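Long-range contacts in Cag pathogenicity island protein (Cag10) (Helicobacter pylori 26695, PDB 6IQT), which probably serves as a VirB8-like, membrane-anchored component of the cag type IV secretion system, the crystallised part being its NTF2-like domain: residues D82-E87 and I113-D118; S36-L41 and D55-Y60; K128-I133 and Q160-Q165. All blocks are in the same frame, centred on the assembly; numbering follows the deposited sequence.

Contact 1 of 3, residues D82-E87 and I113-D118; sequences DKVRAE and IKITPD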
loop_
_atom_site.group_PDB
_atom_site.type_symbol
_atom_site.label_atom_id
_atom_site.label_comp_id
_atom_site.label_asym_id
_atom_site.label_seq_id
_atom_site.Cartn_x
_atom_site.Cartn_y
_atom_site.Cartn_z
ATOM N N ASP A 82 -14.943 -20.698 -4.894
ATOM C CA ASP A 82 -16.133 -20.735 -5.739
ATOM C C ASP A 82 -17.384 -20.273 -4.999
ATOM O O ASP A 82 -18.503 -20.543 -5.452
ATOM C CB ASP A 82 -16.342 -22.144 -6.303
ATOM C CG ASP A 82 -16.757 -23.153 -5.236
ATOM O OD1 ASP A 82 -16.192 -23.125 -4.115
ATOM O OD2 ASP A 82 -17.660 -23.978 -5.520
ATOM N N LYS A 83 -17.219 -19.571 -3.877
ATOM C CA LYS A 83 -18.336 -19.243 -3.004
ATOM C C LYS A 83 -18.583 -17.752 -2.820
ATOM O O LYS A 83 -19.607 -17.388 -2.223
ATOM C CB LYS A 83 -18.131 -19.875 -1.617
ATOM C CG LYS A 83 -18.024 -21.389 -1.641
ATOM C CD LYS A 83 -18.053 -21.969 -0.236
ATOM C CE LYS A 83 -17.193 -23.229 -0.137
ATOM N NZ LYS A 83 -15.742 -22.929 0.004
ATOM N N VAL A 84 -17.680 -16.879 -3.282
ATOM C CA VAL A 84 -17.780 -15.443 -3.029
ATOM C C VAL A 84 -17.402 -14.680 -4.293
ATOM O O VAL A 84 -16.496 -15.092 -5.021
ATOM C CB VAL A 84 -16.865 -15.003 -1.866
ATOM C CG1 VAL A 84 -17.322 -13.674 -1.334
ATOM C CG2 VAL A 84 -16.830 -16.044 -0.750
ATOM N N ARG A 85 -18.066 -13.548 -4.537
ATOM C CA ARG A 85 -17.698 -12.628 -5.609
ATOM C C ARG A 85 -17.345 -11.257 -5.031
ATOM O O ARG A 85 -17.818 -10.875 -3.959
ATOM C CB ARG A 85 -18.829 -12.497 -6.614
ATOM C CG ARG A 85 -19.922 -11.537 -6.166
ATOM C CD ARG A 85 -20.824 -11.113 -7.302
ATOM N NE ARG A 85 -20.375 -9.938 -8.077
ATOM C CZ ARG A 85 -20.247 -8.691 -7.630
ATOM N NH1 ARG A 85 -20.575 -8.404 -6.378
ATOM N NH2 ARG A 85 -19.811 -7.745 -8.455
ATOM N N ALA A 86 -16.478 -10.522 -5.734
ATOM C CA ALA A 86 -15.950 -9.255 -5.226
ATOM C C ALA A 86 -15.964 -8.195 -6.324
ATOM O O ALA A 86 -15.497 -8.448 -7.437
ATOM C CB ALA A 86 -14.517 -9.429 -4.683
ATOM N N GLU A 87 -16.489 -7.012 -6.014
ATOM C CA GLU A 87 -16.523 -5.899 -6.959
ATOM C C GLU A 87 -15.808 -4.712 -6.336
ATOM O O GLU A 87 -16.182 -4.273 -5.242
ATOM C CB GLU A 87 -17.959 -5.531 -7.327
ATOM C CG GLU A 87 -18.113 -4.221 -8.089
ATOM C CD GLU A 87 -19.566 -3.932 -8.464
ATOM O OE1 GLU A 87 -20.430 -4.812 -8.249
ATOM O OE2 GLU A 87 -19.837 -2.831 -8.986
ATOM N N ILE A 113 -14.566 -2.204 -1.891
ATOM C CA ILE A 113 -14.724 -3.562 -2.399
ATOM C C ILE A 113 -16.016 -4.126 -1.813
ATOM O O ILE A 113 -16.168 -4.211 -0.584
ATOM C CB ILE A 113 -13.520 -4.452 -2.049
ATOM C CG1 ILE A 113 -12.209 -3.791 -2.503
ATOM C CG2 ILE A 113 -13.679 -5.840 -2.675
ATOM C CD1 ILE A 113 -10.951 -4.575 -2.142
ATOM N N LYS A 114 -16.949 -4.496 -2.685
ATOM C CA LYS A 114 -18.201 -5.113 -2.255
ATOM C C LYS A 114 -18.067 -6.625 -2.399
ATOM O O LYS A 114 -17.840 -7.134 -3.504
ATOM C CB LYS A 114 -19.394 -4.589 -3.051
ATOM C CG LYS A 114 -20.737 -5.160 -2.566
ATOM C CD LYS A 114 -21.935 -4.509 -3.256
ATOM C CE LYS A 114 -21.843 -4.578 -4.780
ATOM N NZ LYS A 114 -21.846 -5.979 -5.290
ATOM N N ILE A 115 -18.179 -7.327 -1.277
ATOM C CA ILE A 115 -18.055 -8.775 -1.224
ATOM C C ILE A 115 -19.447 -9.347 -0.978
ATOM O O ILE A 115 -20.104 -9.009 0.015
ATOM C CB ILE A 115 -17.048 -9.203 -0.146
ATOM C CG1 ILE A 115 -15.617 -8.947 -0.643
ATOM C CG2 ILE A 115 -17.234 -10.651 0.224
ATOM C CD1 ILE A 115 -14.714 -8.310 0.383
ATOM N N THR A 116 -19.932 -10.157 -1.910
ATOM C CA THR A 116 -21.219 -10.831 -1.750
ATOM C C THR A 116 -20.987 -12.322 -1.962
ATOM O O THR A 116 -20.591 -12.736 -3.070
ATOM C CB THR A 116 -22.280 -10.277 -2.703
ATOM O OG1 THR A 116 -21.879 -10.487 -4.059
ATOM C CG2 THR A 116 -22.484 -8.779 -2.496
ATOM N N PRO A 117 -21.146 -13.152 -0.935
ATOM C CA PRO A 117 -20.969 -14.594 -1.133
ATOM C C PRO A 117 -22.145 -15.207 -1.876
ATOM O O PRO A 117 -23.307 -14.870 -1.630
ATOM C CB PRO A 117 -20.853 -15.133 0.299
ATOM C CG PRO A 117 -20.342 -13.958 1.076
ATOM C CD PRO A 117 -21.109 -12.805 0.494
ATOM N N ASP A 118 -21.819 -16.111 -2.808
ATOM C CA ASP A 118 -22.808 -16.844 -3.593
ATOM C C ASP A 118 -23.589 -17.853 -2.761
ATOM O O ASP A 118 -24.614 -18.358 -3.234
ATOM C CB ASP A 118 -22.129 -17.576 -4.761
ATOM C CG ASP A 118 -21.297 -16.649 -5.637
ATOM O OD1 ASP A 118 -20.830 -15.610 -5.131
ATOM O OD2 ASP A 118 -21.100 -16.958 -6.829
#
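Residues 84-87 and 113-117 run antiparallel as neighbouring strands, their axes 4.6 Å apart at an angle of 162°. Arg85 and Thr116 form one hydrogen-bonded pair, with Arg85 N to Thr116 O at 3.0 Å, and Glu87 and Lys114 form the next, with Lys114 N to Glu87 O at 2.7 Å. Beyond the paired strands, Asp118 N hydrogen-bonds Lys83 O.

On one face the long, charged Arg85, Glu87 and Lys114 suit a partly open surface, beside the short beta-branched hydroxyl residue Thr116. The bend of Arg85 at chi3 (-87°) turns the guanidinium along the strand toward Glu87 and Lys114; Thr116 OG1 lies at its edge, weakly bonded to NH1. Arg85 NH1 and Lys114 NZ, both donors and not hydrogen-bonded, lie 2.9 Å apart. Glu87 OE1, in salt bridges with Arg85 NH2 at 3.0 Å and, more weakly, Lys114 NZ at 3.5 Å, probably offsets the two charges.

The opposite face is apolar: Val84 CG1 presses tightly on Ile115 CG2, 3.4 Å away, and on the Pro117 ring, while the small methyl of Ala86 meets Ile113 and touches Tyr45, which also hydrogen-bonds its backbone. Strand 125-137 continues the hairpin of strands 84-98 and 105-117, Tyr125 and Thr127 making backbone hydrogen bonds with Ile115 and Ile113.

Contact 2 of 3, residues S36-L41 and D55-Y60; sequences SKFVSL and DQLMQY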
loop_
_atom_site.group_PDB
_atom_site.type_symbol
_atom_site.label_atom_id
_atom_site.label_comp_id
_atom_site.label_asym_id
_atom_site.label_seq_id
_atom_site.Cartn_x
_atom_site.Cartn_y
_atom_site.Cartn_z
ATOM N N SER A 36 -8.872 2.615 -13.236
ATOM C CA SER A 36 -10.114 1.987 -12.809
ATOM C C SER A 36 -10.191 0.539 -13.284
ATOM O O SER A 36 -10.615 -0.352 -12.531
ATOM C CB SER A 36 -11.297 2.805 -13.328
ATOM O OG SER A 36 -12.506 2.162 -13.010
ATOM N N LYS A 37 -9.781 0.286 -14.528
ATOM C CA LYS A 37 -9.766 -1.083 -15.038
ATOM C C LYS A 37 -8.782 -1.948 -14.255
ATOM O O LYS A 37 -9.086 -3.095 -13.905
ATOM C CB LYS A 37 -9.418 -1.070 -16.527
ATOM C CG LYS A 37 -9.648 -2.425 -17.254
ATOM C CD LYS A 37 -10.963 -3.060 -16.806
ATOM C CE LYS A 37 -11.433 -4.151 -17.774
ATOM N NZ LYS A 37 -12.749 -4.723 -17.369
ATOM N N PHE A 38 -7.605 -1.399 -13.953
ATOM C CA PHE A 38 -6.594 -2.109 -13.179
ATOM C C PHE A 38 -7.100 -2.458 -11.788
ATOM O O PHE A 38 -6.921 -3.588 -11.315
ATOM C CB PHE A 38 -5.328 -1.245 -13.099
ATOM C CG PHE A 38 -4.261 -1.792 -12.192
ATOM C CD1 PHE A 38 -3.397 -2.785 -12.632
ATOM C CD2 PHE A 38 -4.107 -1.298 -10.902
ATOM C CE1 PHE A 38 -2.392 -3.282 -11.805
ATOM C CE2 PHE A 38 -3.113 -1.801 -10.062
ATOM C CZ PHE A 38 -2.250 -2.794 -10.521
ATOM N N VAL A 39 -7.743 -1.497 -11.116
ATOM C CA VAL A 39 -8.291 -1.744 -9.779
ATOM C C VAL A 39 -9.333 -2.850 -9.829
ATOM O O VAL A 39 -9.358 -3.746 -8.973
ATOM C CB VAL A 39 -8.887 -0.447 -9.196
ATOM C CG1 VAL A 39 -9.863 -0.760 -8.066
ATOM C CG2 VAL A 39 -7.758 0.498 -8.717
ATOM N N SER A 40 -10.234 -2.772 -10.813
ATOM C CA SER A 40 -11.247 -3.807 -10.998
ATOM C C SER A 40 -10.614 -5.185 -11.216
ATOM O O SER A 40 -11.043 -6.174 -10.610
ATOM C CB SER A 40 -12.140 -3.425 -12.180
ATOM O OG SER A 40 -13.139 -4.403 -12.367
ATOM N N LEU A 41 -9.574 -5.267 -12.058
ATOM C CA LEU A 41 -8.938 -6.552 -12.334
ATOM C C LEU A 41 -8.192 -7.089 -11.113
ATOM O O LEU A 41 -8.225 -8.294 -10.840
ATOM C CB LEU A 41 -7.977 -6.417 -13.518
ATOM C CG LEU A 41 -8.588 -6.168 -14.905
ATOM C CD1 LEU A 41 -7.467 -5.705 -15.818
ATOM C CD2 LEU A 41 -9.250 -7.432 -15.443
ATOM N N ASP A 55 -4.734 -12.813 -17.383
ATOM C CA ASP A 55 -4.083 -12.344 -18.607
ATOM C C ASP A 55 -4.243 -10.835 -18.792
ATOM O O ASP A 55 -3.296 -10.145 -19.195
ATOM C CB ASP A 55 -4.662 -13.072 -19.825
ATOM C CG ASP A 55 -4.091 -14.472 -20.008
ATOM O OD1 ASP A 55 -2.977 -14.745 -19.504
ATOM O OD2 ASP A 55 -4.764 -15.298 -20.668
ATOM N N GLN A 56 -5.442 -10.310 -18.540
ATOM C CA GLN A 56 -5.650 -8.868 -18.679
ATOM C C GLN A 56 -4.848 -8.097 -17.637
ATOM O O GLN A 56 -4.169 -7.117 -17.963
ATOM C CB GLN A 56 -7.137 -8.548 -18.581
ATOM C CG GLN A 56 -7.912 -8.918 -19.860
ATOM C CD GLN A 56 -9.286 -8.259 -19.909
ATOM O OE1 GLN A 56 -9.499 -7.212 -19.297
ATOM N NE2 GLN A 56 -10.220 -8.877 -20.621
ATOM N N LEU A 57 -4.887 -8.549 -16.379
ATOM C CA LEU A 57 -4.126 -7.896 -15.316
ATOM C C LEU A 57 -2.638 -7.784 -15.660
ATOM O O LEU A 57 -2.027 -6.716 -15.505
ATOM C CB LEU A 57 -4.322 -8.674 -14.011
ATOM C CG LEU A 57 -3.501 -8.216 -12.808
ATOM C CD1 LEU A 57 -3.775 -6.754 -12.516
ATOM C CD2 LEU A 57 -3.832 -9.071 -11.582
HETATM N N MSE A 58 -2.041 -8.881 -16.119
HETATM C CA MSE A 58 -0.647 -8.940 -16.543
HETATM C C MSE A 58 -0.297 -7.822 -17.554
HETATM O O MSE A 58 0.786 -7.226 -17.515
HETATM C CB MSE A 58 -0.386 -10.311 -17.167
HETATM C CG MSE A 58 -0.344 -11.438 -16.163
HETATM SE SE MSE A 58 0.917 -11.012 -14.723
HETATM C CE MSE A 58 -0.352 -10.732 -13.282
ATOM N N GLN A 59 -1.252 -7.527 -18.443
ATOM C CA GLN A 59 -1.074 -6.507 -19.482
ATOM C C GLN A 59 -0.967 -5.090 -18.919
ATOM O O GLN A 59 -0.422 -4.203 -19.592
ATOM C CB GLN A 59 -2.249 -6.556 -20.458
ATOM C CG GLN A 59 -2.178 -7.688 -21.428
ATOM C CD GLN A 59 -1.438 -7.279 -22.665
ATOM O OE1 GLN A 59 -2.039 -6.799 -23.630
ATOM N NE2 GLN A 59 -0.117 -7.425 -22.639
ATOM N N TYR A 60 -1.479 -4.861 -17.718
ATOM C CA TYR A 60 -1.402 -3.560 -17.068
ATOM C C TYR A 60 -0.204 -3.408 -16.145
ATOM O O TYR A 60 -0.097 -2.378 -15.471
ATOM C CB TYR A 60 -2.681 -3.300 -16.263
ATOM C CG TYR A 60 -3.795 -2.840 -17.134
ATOM C CD1 TYR A 60 -3.938 -1.495 -17.436
ATOM C CD2 TYR A 60 -4.685 -3.751 -17.703
ATOM C CE1 TYR A 60 -4.954 -1.060 -18.258
ATOM C CE2 TYR A 60 -5.704 -3.325 -18.528
ATOM C CZ TYR A 60 -5.829 -1.976 -18.806
ATOM O OH TYR A 60 -6.840 -1.533 -19.625
#
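Leu41 sends its two methyl groups against Gln56, Leu57 and Tyr60. CD1 rests against the Tyr60 ring at CD2, 3.9 Å away, and equally near Leu57 N, while CD2 lies against Gln56 CB. Branched and flexible, leucine can touch all three residues at once, and it crosses the side chains of Gln56 and Tyr60 at about a right angle.

Phe38 works beside it. Its CG stands anti to the backbone N (chi1 173°), which sets the ring edge against Tyr60 CB, 3.7 Å from CD1. Next to that atom CE1 touches Leu57 CD1 at 3.8 Å. Phe38 thus meets Tyr60 through the CB of the tyrosine rather than through its ring. Phe65, Cys61 and Val156 also touch Phe38.

Toward the surface, Lys37 crosses Tyr60 at about a right angle, its CG 3.8 Å from the tyrosine OH, and its CE approaches Gln56 OE1. The axes of the short helical segments 36-41 and 55-59 come within 9.7 Å of each other, at 137°, a spacing that leaves room for these large side chains.

No hydrogen bond joins the two segments. Their hold is therefore chiefly dispersion and the burial of Phe38, Leu41, Leu57 and Tyr60, with the long, amphipathic Lys37 and Gln56 placed where the contact passes from apolar core to polar surface.

Contact 3 of 3, residues K128-I133 and Q160-Q165; sequences KKQVTI and QITDLQ
Gln130 O takes two donors, Thr162 N of the partner strand, at 2.8 Å and in the carbonyl plane, and a water molecule at 3.0 Å. The same water accepts from Gln130 NE2 and bonds to Thr132 OG1, with weaker links to Gln160 O and Thr162 OG1. It thereby ties together the polar side chains of Gln130, Thr132 and Thr162 on one face of the sheet, where amide and hydroxyl groups can share a solvent molecule. Gln130 holds CG anti to its own N (chi1 -174°), and its extended chain runs beside Thr162 in the same direction.

Gln130-Thr162 and Thr132-Gln160 are the hydrogen-bonded pairs; Thr132 N donates to Gln160 O at 2.9 Å. Past the strand end, Leu164 N hydrogen-bonds Lys128 O, and Leu164 packs CD1 near Lys129 C.

The other face carries Lys129, Val131, Ile161 and Asp163. Lys129 runs its methylenes past Ile161 CG2, 3.9 Å from CD, and bends at chi4 (50°), bringing NZ into a salt bridge with Asp163 OD1, 3.3 Å away. Phe43 of helix 30-43 packs on Lys129, Val131 and Ile161, whereas Lys37 of the second subunit packs on Gln130 and Thr162.

Antiparallel pairing of the last two strands of a four-stranded sheet, one face lined by helices, is consistent with the NTF2-like fold of VirB8 domains.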
loop_
_atom_site.group_PDB
_atom_site.type_symbol
_atom_site.label_atom_id
_atom_site.label_comp_id
_atom_site.label_asym_id
_atom_site.label_seq_id
_atom_site.Cartn_x
_atom_site.Cartn_y
_atom_site.Cartn_z
ATOM N N LYS A 128 -12.899 -1.139 2.648
ATOM C CA LYS A 128 -12.381 0.094 2.071
ATOM C C LYS A 128 -10.875 0.113 2.265
ATOM O O LYS A 128 -10.373 -0.371 3.284
ATOM C CB LYS A 128 -13.032 1.343 2.710
ATOM C CG LYS A 128 -14.530 1.513 2.397
ATOM C CD LYS A 128 -15.272 2.234 3.517
ATOM C CE LYS A 128 -16.627 1.571 3.803
ATOM N NZ LYS A 128 -16.590 0.669 5.014
ATOM N N LYS A 129 -10.160 0.643 1.271
ATOM C CA LYS A 129 -8.706 0.699 1.294
ATOM C C LYS A 129 -8.253 2.037 0.732
ATOM O O LYS A 129 -8.931 2.629 -0.107
ATOM C CB LYS A 129 -8.063 -0.416 0.453
ATOM C CG LYS A 129 -8.228 -1.844 0.988
ATOM C CD LYS A 129 -7.834 -2.852 -0.084
ATOM C CE LYS A 129 -7.603 -4.241 0.491
ATOM N NZ LYS A 129 -8.742 -4.661 1.344
ATOM N N GLN A 130 -7.087 2.493 1.174
ATOM C CA GLN A 130 -6.401 3.587 0.503
ATOM C C GLN A 130 -5.274 2.995 -0.332
ATOM O O GLN A 130 -4.506 2.164 0.153
ATOM C CB GLN A 130 -5.846 4.619 1.490
ATOM C CG GLN A 130 -5.260 5.818 0.766
ATOM C CD GLN A 130 -4.195 6.527 1.570
ATOM O OE1 GLN A 130 -4.449 7.580 2.151
ATOM N NE2 GLN A 130 -2.992 5.952 1.609
ATOM N N VAL A 131 -5.209 3.387 -1.597
ATOM C CA VAL A 131 -4.339 2.738 -2.564
ATOM C C VAL A 131 -3.454 3.801 -3.185
ATOM O O VAL A 131 -3.933 4.888 -3.527
ATOM C CB VAL A 131 -5.150 2.009 -3.668
ATOM C CG1 VAL A 131 -4.237 1.515 -4.799
ATOM C CG2 VAL A 131 -5.988 0.875 -3.078
ATOM N N THR A 132 -2.185 3.457 -3.372
ATOM C CA THR A 132 -1.207 4.258 -4.098
ATOM C C THR A 132 -0.649 3.422 -5.240
ATOM O O THR A 132 -0.164 2.311 -5.013
ATOM C CB THR A 132 -0.056 4.666 -3.170
ATOM O OG1 THR A 132 -0.570 5.342 -2.020
ATOM C CG2 THR A 132 0.947 5.539 -3.898
ATOM N N ILE A 133 -0.682 3.938 -6.464
ATOM C CA ILE A 133 -0.025 3.205 -7.541
ATOM C C ILE A 133 0.990 4.120 -8.215
ATOM O O ILE A 133 0.831 5.342 -8.276
ATOM C CB ILE A 133 -0.990 2.605 -8.600
ATOM C CG1 ILE A 133 -1.562 3.683 -9.502
ATOM C CG2 ILE A 133 -2.100 1.712 -7.987
ATOM C CD1 ILE A 133 -1.803 3.186 -10.910
ATOM N N GLN A 160 0.957 0.421 -3.130
ATOM C CA GLN A 160 0.995 0.411 -1.668
ATOM C C GLN A 160 -0.443 0.536 -1.198
ATOM O O GLN A 160 -1.225 1.285 -1.792
ATOM C CB GLN A 160 1.856 1.552 -1.102
ATOM C CG GLN A 160 3.361 1.437 -1.417
ATOM C CD GLN A 160 3.995 0.135 -0.893
ATOM O OE1 GLN A 160 3.700 -0.315 0.221
ATOM N NE2 GLN A 160 4.872 -0.470 -1.701
ATOM N N ILE A 161 -0.801 -0.212 -0.155
ATOM C CA ILE A 161 -2.191 -0.365 0.261
ATOM C C ILE A 161 -2.298 -0.143 1.762
ATOM O O ILE A 161 -1.472 -0.654 2.528
ATOM C CB ILE A 161 -2.725 -1.761 -0.116
ATOM C CG1 ILE A 161 -2.733 -1.930 -1.635
ATOM C CG2 ILE A 161 -4.121 -1.974 0.449
ATOM C CD1 ILE A 161 -2.727 -3.368 -2.067
ATOM N N THR A 162 -3.321 0.610 2.181
ATOM C CA THR A 162 -3.653 0.803 3.593
ATOM C C THR A 162 -5.091 0.366 3.832
ATOM O O THR A 162 -6.028 0.989 3.312
ATOM C CB THR A 162 -3.503 2.267 4.028
ATOM O OG1 THR A 162 -2.225 2.777 3.643
ATOM C CG2 THR A 162 -3.663 2.392 5.548
ATOM N N ASP A 163 -5.276 -0.671 4.644
ATOM C CA ASP A 163 -6.629 -1.087 4.994
ATOM C C ASP A 163 -7.247 -0.070 5.939
ATOM O O ASP A 163 -6.574 0.474 6.816
ATOM C CB ASP A 163 -6.612 -2.479 5.619
ATOM C CG ASP A 163 -6.271 -3.555 4.603
ATOM O OD1 ASP A 163 -6.555 -3.353 3.404
ATOM O OD2 ASP A 163 -5.723 -4.601 4.991
ATOM N N LEU A 164 -8.528 0.222 5.741
ATOM C CA LEU A 164 -9.146 1.312 6.481
ATOM C C LEU A 164 -9.993 0.849 7.661
ATOM O O LEU A 164 -10.600 1.689 8.334
ATOM C CB LEU A 164 -9.968 2.183 5.535
ATOM C CG LEU A 164 -9.039 2.999 4.630
ATOM C CD1 LEU A 164 -9.816 3.989 3.773
ATOM C CD2 LEU A 164 -7.968 3.701 5.459
ATOM N N GLN A 165 -10.032 -0.449 7.944
ATOM C CA GLN A 165 -10.569 -0.919 9.221
ATOM C C GLN A 165 -9.530 -1.760 9.963
ATOM O O GLN A 165 -8.407 -1.309 10.205
ATOM C CB GLN A 165 -11.862 -1.721 9.021
ATOM C CG GLN A 165 -12.939 -1.034 8.171
ATOM C CD GLN A 165 -13.282 0.383 8.632
ATOM O OE1 GLN A 165 -13.016 0.771 9.773
ATOM N NE2 GLN A 165 -13.876 1.162 7.733
HETATM O O HOH W 1 -1.876 3.507 0.384
#

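In the fold
Contacts 1 and 3 belong to one antiparallel sheet, ordered 84-98, 105-117, 125-137, 154-163: contact 1 joins the first two strands, contact 3 the last two, and their centres are 19 Å apart. They touch where Ile113 CD1 meets Lys129 CD at 4.1 Å. Contact 2 packs two helices against each other, with helix 30-43 lying on the sheet; Phe38 CE2 comes within 4.2 Å of Ile133 CG2 in contact 3. From contact 1 it remains separate, nearest atoms about 6 Å apart. Along the chain the three follow in series, contact 2 first. The second subunit touches contact 3, but neither segment pair of contacts 1 and 2.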